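Long-range contacts in chorismate mutase (Burkholderia thailandensis, PDB 6CNZ), which probably catalyses the rearrangement of chorismate to prephenate, the branch-point reaction leading toward phenylalanine and tyrosine: residues A[45-51]-A[84-88]; A[133-139]-A[169-173]. One frame throughout, in Å; residues are numbered along the deposited sequence.

Contact 1 (A[45-51]-A[84-88]); sequences ISDPPRE and KQLQN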
# COMPACT_ATOMS: atom_id res chain seq x y z
N ILE A 45 10.60 -1.16 -20.77
CA ILE A 45 9.82 -1.76 -19.69
C ILE A 45 10.44 -3.08 -19.26
O ILE A 45 10.55 -3.37 -18.06
CB ILE A 45 8.35 -1.92 -20.13
CG1 ILE A 45 7.69 -0.53 -20.15
CG2 ILE A 45 7.59 -2.88 -19.22
CD1 ILE A 45 6.33 -0.51 -20.79
N SER A 46 10.90 -3.87 -20.22
CA SER A 46 11.51 -5.15 -19.92
C SER A 46 12.98 -4.95 -19.58
O SER A 46 13.71 -4.27 -20.31
CB SER A 46 11.34 -6.10 -21.10
OG SER A 46 12.30 -7.13 -21.10
N ASP A 47 13.42 -5.57 -18.48
CA ASP A 47 14.80 -5.46 -18.02
C ASP A 47 15.28 -6.85 -17.60
O ASP A 47 15.37 -7.15 -16.40
CB ASP A 47 14.90 -4.46 -16.87
CG ASP A 47 16.34 -4.14 -16.48
OD1 ASP A 47 17.27 -4.86 -16.93
OD2 ASP A 47 16.52 -3.16 -15.73
N PRO A 48 15.64 -7.70 -18.57
CA PRO A 48 15.95 -9.12 -18.28
C PRO A 48 16.96 -9.31 -17.16
O PRO A 48 16.73 -10.13 -16.26
CB PRO A 48 16.50 -9.65 -19.62
CG PRO A 48 15.92 -8.74 -20.65
CD PRO A 48 15.75 -7.39 -20.01
N PRO A 49 18.11 -8.62 -17.17
CA PRO A 49 19.08 -8.87 -16.09
C PRO A 49 18.59 -8.45 -14.71
O PRO A 49 18.90 -9.12 -13.72
CB PRO A 49 20.32 -8.08 -16.53
CG PRO A 49 19.81 -7.01 -17.38
CD PRO A 49 18.61 -7.58 -18.09
N ARG A 50 17.80 -7.37 -14.61
CA ARG A 50 17.28 -6.99 -13.30
C ARG A 50 16.21 -7.96 -12.83
O ARG A 50 16.13 -8.29 -11.64
CB ARG A 50 16.71 -5.57 -13.34
CG ARG A 50 15.93 -5.20 -12.06
CD ARG A 50 15.56 -3.73 -12.03
NE ARG A 50 16.66 -2.90 -12.53
CZ ARG A 50 17.65 -2.43 -11.78
NH1 ARG A 50 17.69 -2.70 -10.48
NH2 ARG A 50 18.61 -1.70 -12.34
N GLU A 51 15.37 -8.44 -13.76
CA GLU A 51 14.35 -9.42 -13.40
C GLU A 51 14.98 -10.71 -12.89
O GLU A 51 14.65 -11.20 -11.81
CB GLU A 51 13.45 -9.68 -14.61
CG GLU A 51 12.68 -8.41 -15.04
CD GLU A 51 11.95 -8.54 -16.38
OE1 GLU A 51 11.57 -9.66 -16.78
OE2 GLU A 51 11.75 -7.49 -17.04
N LYS A 84 4.77 -5.30 -15.70
CA LYS A 84 5.02 -4.94 -17.10
C LYS A 84 3.72 -4.74 -17.86
O LYS A 84 3.62 -3.85 -18.71
CB LYS A 84 5.88 -6.02 -17.77
CG LYS A 84 7.34 -5.97 -17.34
CD LYS A 84 8.07 -7.28 -17.58
CE LYS A 84 8.37 -7.53 -19.05
NZ LYS A 84 9.24 -8.74 -19.21
N GLN A 85 2.71 -5.57 -17.59
CA GLN A 85 1.39 -5.38 -18.17
C GLN A 85 0.87 -3.98 -17.87
O GLN A 85 0.43 -3.25 -18.77
CB GLN A 85 0.45 -6.45 -17.61
CG GLN A 85 -0.92 -6.55 -18.23
CD GLN A 85 -1.77 -7.54 -17.46
OE1 GLN A 85 -1.26 -8.54 -16.95
NE2 GLN A 85 -3.05 -7.24 -17.31
N LEU A 86 0.87 -3.59 -16.60
CA LEU A 86 0.40 -2.26 -16.23
C LEU A 86 1.24 -1.17 -16.92
O LEU A 86 0.69 -0.21 -17.46
CB LEU A 86 0.44 -2.09 -14.70
CG LEU A 86 -0.13 -0.78 -14.13
CD1 LEU A 86 -1.42 -0.39 -14.84
CD2 LEU A 86 -0.39 -0.90 -12.63
N GLN A 87 2.57 -1.31 -16.89
CA GLN A 87 3.43 -0.28 -17.49
C GLN A 87 3.15 -0.14 -18.98
O GLN A 87 3.12 0.98 -19.51
CB GLN A 87 4.92 -0.60 -17.27
CG GLN A 87 5.39 -0.60 -15.80
CD GLN A 87 6.85 -1.08 -15.67
OE1 GLN A 87 7.73 -0.58 -16.37
NE2 GLN A 87 7.09 -2.06 -14.81
N ASN A 88 2.98 -1.26 -19.69
CA ASN A 88 2.66 -1.18 -21.10
C ASN A 88 1.31 -0.51 -21.33
O ASN A 88 1.16 0.29 -22.27
CB ASN A 88 2.69 -2.56 -21.73
CG ASN A 88 4.08 -2.91 -22.22
OD1 ASN A 88 4.60 -2.24 -23.11
ND2 ASN A 88 4.71 -3.92 -21.61

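Contact 2 (A[133-139]-A[169-173]); sequences RDAPDCP and HVCAA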
# COMPACT_ATOMS: atom_id res chain seq x y z
N ARG A 133 -2.36 -23.64 -0.19
CA ARG A 133 -2.08 -23.64 -1.62
C ARG A 133 -2.92 -24.69 -2.34
O ARG A 133 -3.45 -24.43 -3.42
CB ARG A 133 -0.59 -23.88 -1.84
CG ARG A 133 -0.15 -23.95 -3.27
CD ARG A 133 1.33 -24.30 -3.33
NE ARG A 133 1.82 -24.39 -4.69
CZ ARG A 133 3.05 -24.77 -5.01
NH1 ARG A 133 3.92 -25.10 -4.06
NH2 ARG A 133 3.42 -24.82 -6.28
N ASP A 134 -3.08 -25.86 -1.72
CA ASP A 134 -3.83 -26.97 -2.28
C ASP A 134 -5.19 -27.15 -1.62
O ASP A 134 -5.84 -28.19 -1.83
CB ASP A 134 -3.02 -28.26 -2.14
CG ASP A 134 -1.66 -28.14 -2.79
OD1 ASP A 134 -1.60 -27.70 -3.95
OD2 ASP A 134 -0.65 -28.44 -2.13
N ALA A 135 -5.63 -26.20 -0.81
CA ALA A 135 -6.92 -26.37 -0.16
C ALA A 135 -8.03 -26.24 -1.20
O ALA A 135 -7.96 -25.38 -2.08
CB ALA A 135 -7.13 -25.34 0.95
N PRO A 136 -9.05 -27.09 -1.13
CA PRO A 136 -10.09 -27.08 -2.18
C PRO A 136 -10.77 -25.73 -2.36
O PRO A 136 -11.09 -25.35 -3.49
CB PRO A 136 -11.08 -28.15 -1.70
CG PRO A 136 -10.30 -29.02 -0.78
CD PRO A 136 -9.27 -28.15 -0.13
N ASP A 137 -10.97 -24.96 -1.29
CA ASP A 137 -11.63 -23.67 -1.41
C ASP A 137 -10.66 -22.49 -1.49
O ASP A 137 -11.10 -21.34 -1.39
CB ASP A 137 -12.62 -23.47 -0.26
CG ASP A 137 -11.98 -23.65 1.09
OD1 ASP A 137 -10.74 -23.81 1.16
OD2 ASP A 137 -12.73 -23.66 2.09
N CYS A 138 -9.36 -22.74 -1.65
CA CYS A 138 -8.42 -21.63 -1.85
C CYS A 138 -8.84 -20.73 -3.00
O CYS A 138 -8.91 -19.50 -2.79
CB CYS A 138 -7.00 -22.16 -2.09
SG CYS A 138 -5.70 -20.86 -2.34
N PRO A 139 -9.15 -21.23 -4.20
CA PRO A 139 -9.46 -20.30 -5.30
C PRO A 139 -10.63 -19.36 -5.02
O PRO A 139 -10.57 -18.18 -5.38
CB PRO A 139 -9.76 -21.25 -6.47
CG PRO A 139 -8.96 -22.46 -6.16
CD PRO A 139 -9.11 -22.62 -4.68
N HIS A 169 -1.17 -17.56 -9.59
CA HIS A 169 -0.64 -18.86 -9.18
C HIS A 169 -0.49 -18.96 -7.67
O HIS A 169 0.36 -19.70 -7.16
CB HIS A 169 0.69 -19.16 -9.85
CG HIS A 169 0.62 -19.18 -11.34
ND1 HIS A 169 0.75 -18.04 -12.11
CD2 HIS A 169 0.38 -20.19 -12.22
CE1 HIS A 169 0.62 -18.35 -13.38
NE2 HIS A 169 0.39 -19.65 -13.48
N VAL A 170 -1.34 -18.25 -6.92
CA VAL A 170 -1.36 -18.40 -5.48
C VAL A 170 -1.96 -19.74 -5.08
O VAL A 170 -1.45 -20.43 -4.19
CB VAL A 170 -2.11 -17.21 -4.83
CG1 VAL A 170 -2.40 -17.49 -3.36
CG2 VAL A 170 -1.29 -15.94 -4.97
N CYS A 171 -3.04 -20.14 -5.74
CA CYS A 171 -3.68 -21.42 -5.49
C CYS A 171 -3.30 -22.40 -6.58
O CYS A 171 -3.17 -22.03 -7.75
CB CYS A 171 -5.20 -21.31 -5.43
SG CYS A 171 -5.88 -20.13 -4.26
N ALA A 172 -3.12 -23.66 -6.19
CA ALA A 172 -2.75 -24.69 -7.14
C ALA A 172 -3.72 -24.75 -8.31
O ALA A 172 -3.31 -24.74 -9.48
CB ALA A 172 -2.68 -26.04 -6.43
N ALA A 173 -5.02 -24.77 -8.03
CA ALA A 173 -6.03 -24.86 -9.09
C ALA A 173 -6.03 -23.62 -9.99
O ALA A 173 -6.63 -22.59 -9.66
CB ALA A 173 -7.42 -25.09 -8.49
O HOH W 1 0.32 -22.74 -7.14

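Contact 1 (A[45-51]-A[84-88])
I45 is sandwiched between the side-chain amides of Q87 and N88 on helix 69-96, in the all-helical fold of the type II chorismate mutases. Its CD1 methyl sits over one face of the N88 amide, 3.4 Å from N88 OD1, while its CG2 branch lies over a face of the Q87 amide, 3.7 Å from Q87 OE1. The two amide planes are nearly parallel. A branched aliphatic residue suits this place because its two arms can serve two faces at once, and the polar atoms have other partners: Q87 NE2 bonds to S83, Q87 OE1 takes a weak bond from K38, which also holds the carbonyl of I45, and N88 ND2 bonds weakly back to K84 O. I45 CG2 also rests on the aliphatic part of K84, 3.6 Å from K84 CG. K84 then bends at its third torsion (chi3 74°), which carries its ammonium past S46 to the oxygens of the E51 carboxylate. The resulting salt bridge is loose, K84 NZ standing 3.5 Å from both E51 OE1 and E51 OE2, with a weak hydrogen bond to OE1. E51 belongs to the first turn of helix 48-64, which D47 caps by a weak bond to the R50 amide. The same carboxylate steadies the loop before that helix: D47 N donates to E51 OE2 at 2.9 Å, almost straight at 169° yet 40° out of the carboxylate plane.

Contact 2 (A[133-139]-A[169-173])
The backbone amide of A172 donates to the carbonyl of R133 in a nearly straight hydrogen bond, 2.9 Å from A172 N to R133 O (177° at the hydrogen). The small A172 methyl fits beside R133 O and D134 OD1. Beside it runs the covalent tie, a disulfide between C138, at the start of helix 138-153, and C171 in the C-terminal tail, C138 SG lying 2.1 Å from C171 SG. The dihedral about the S-S bond is -76°, a left-handed twist close to the preferred right angle. C138 extends its sulfur toward the tail, anti to the backbone N (chi1 -179°), and cysteine suits a tail outside any helix because a covalent bond can replace extensive packing. A type I turn from A135 to C138 leads the chain into the helix, closed by C138 N on A135 O at 3.0 Å. P139 suits the first helical turn, where an amide hydrogen is not needed for the helix's own bonding; its ring packs on the tail, with P139 CG 4.0 Å from C171 CB and 3.8 Å from the CB of the poorly ordered A173. Within the helical bundle, V170 and C171 lean on L142 of helix 138-153, while V170 also touches F75 of helix 69-96, whose Y71 bonds to the V170 carbonyl and D78 to H169, so the tail joins both helices.

The two contacts lie on opposite sides of the chain's centre, their centres about 27 Å apart, and follow one another along the sequence. Contact 1 is a surface contact that brings the start of helix 48-64 and the loop before it against helix 69-96. Contact 2 is partly buried though farther from the centre, and brings the start of helix 138-153 against the C-terminal tail. Helix 69-96 reaches both, directly in contact 1 and as a neighbour of the tail in contact 2. Their chemistry differs accordingly: side-chain charge and aliphatic packing on amides in the first, a covalent crosslink with a backbone bond in the second, where a short tail outside any helix is held.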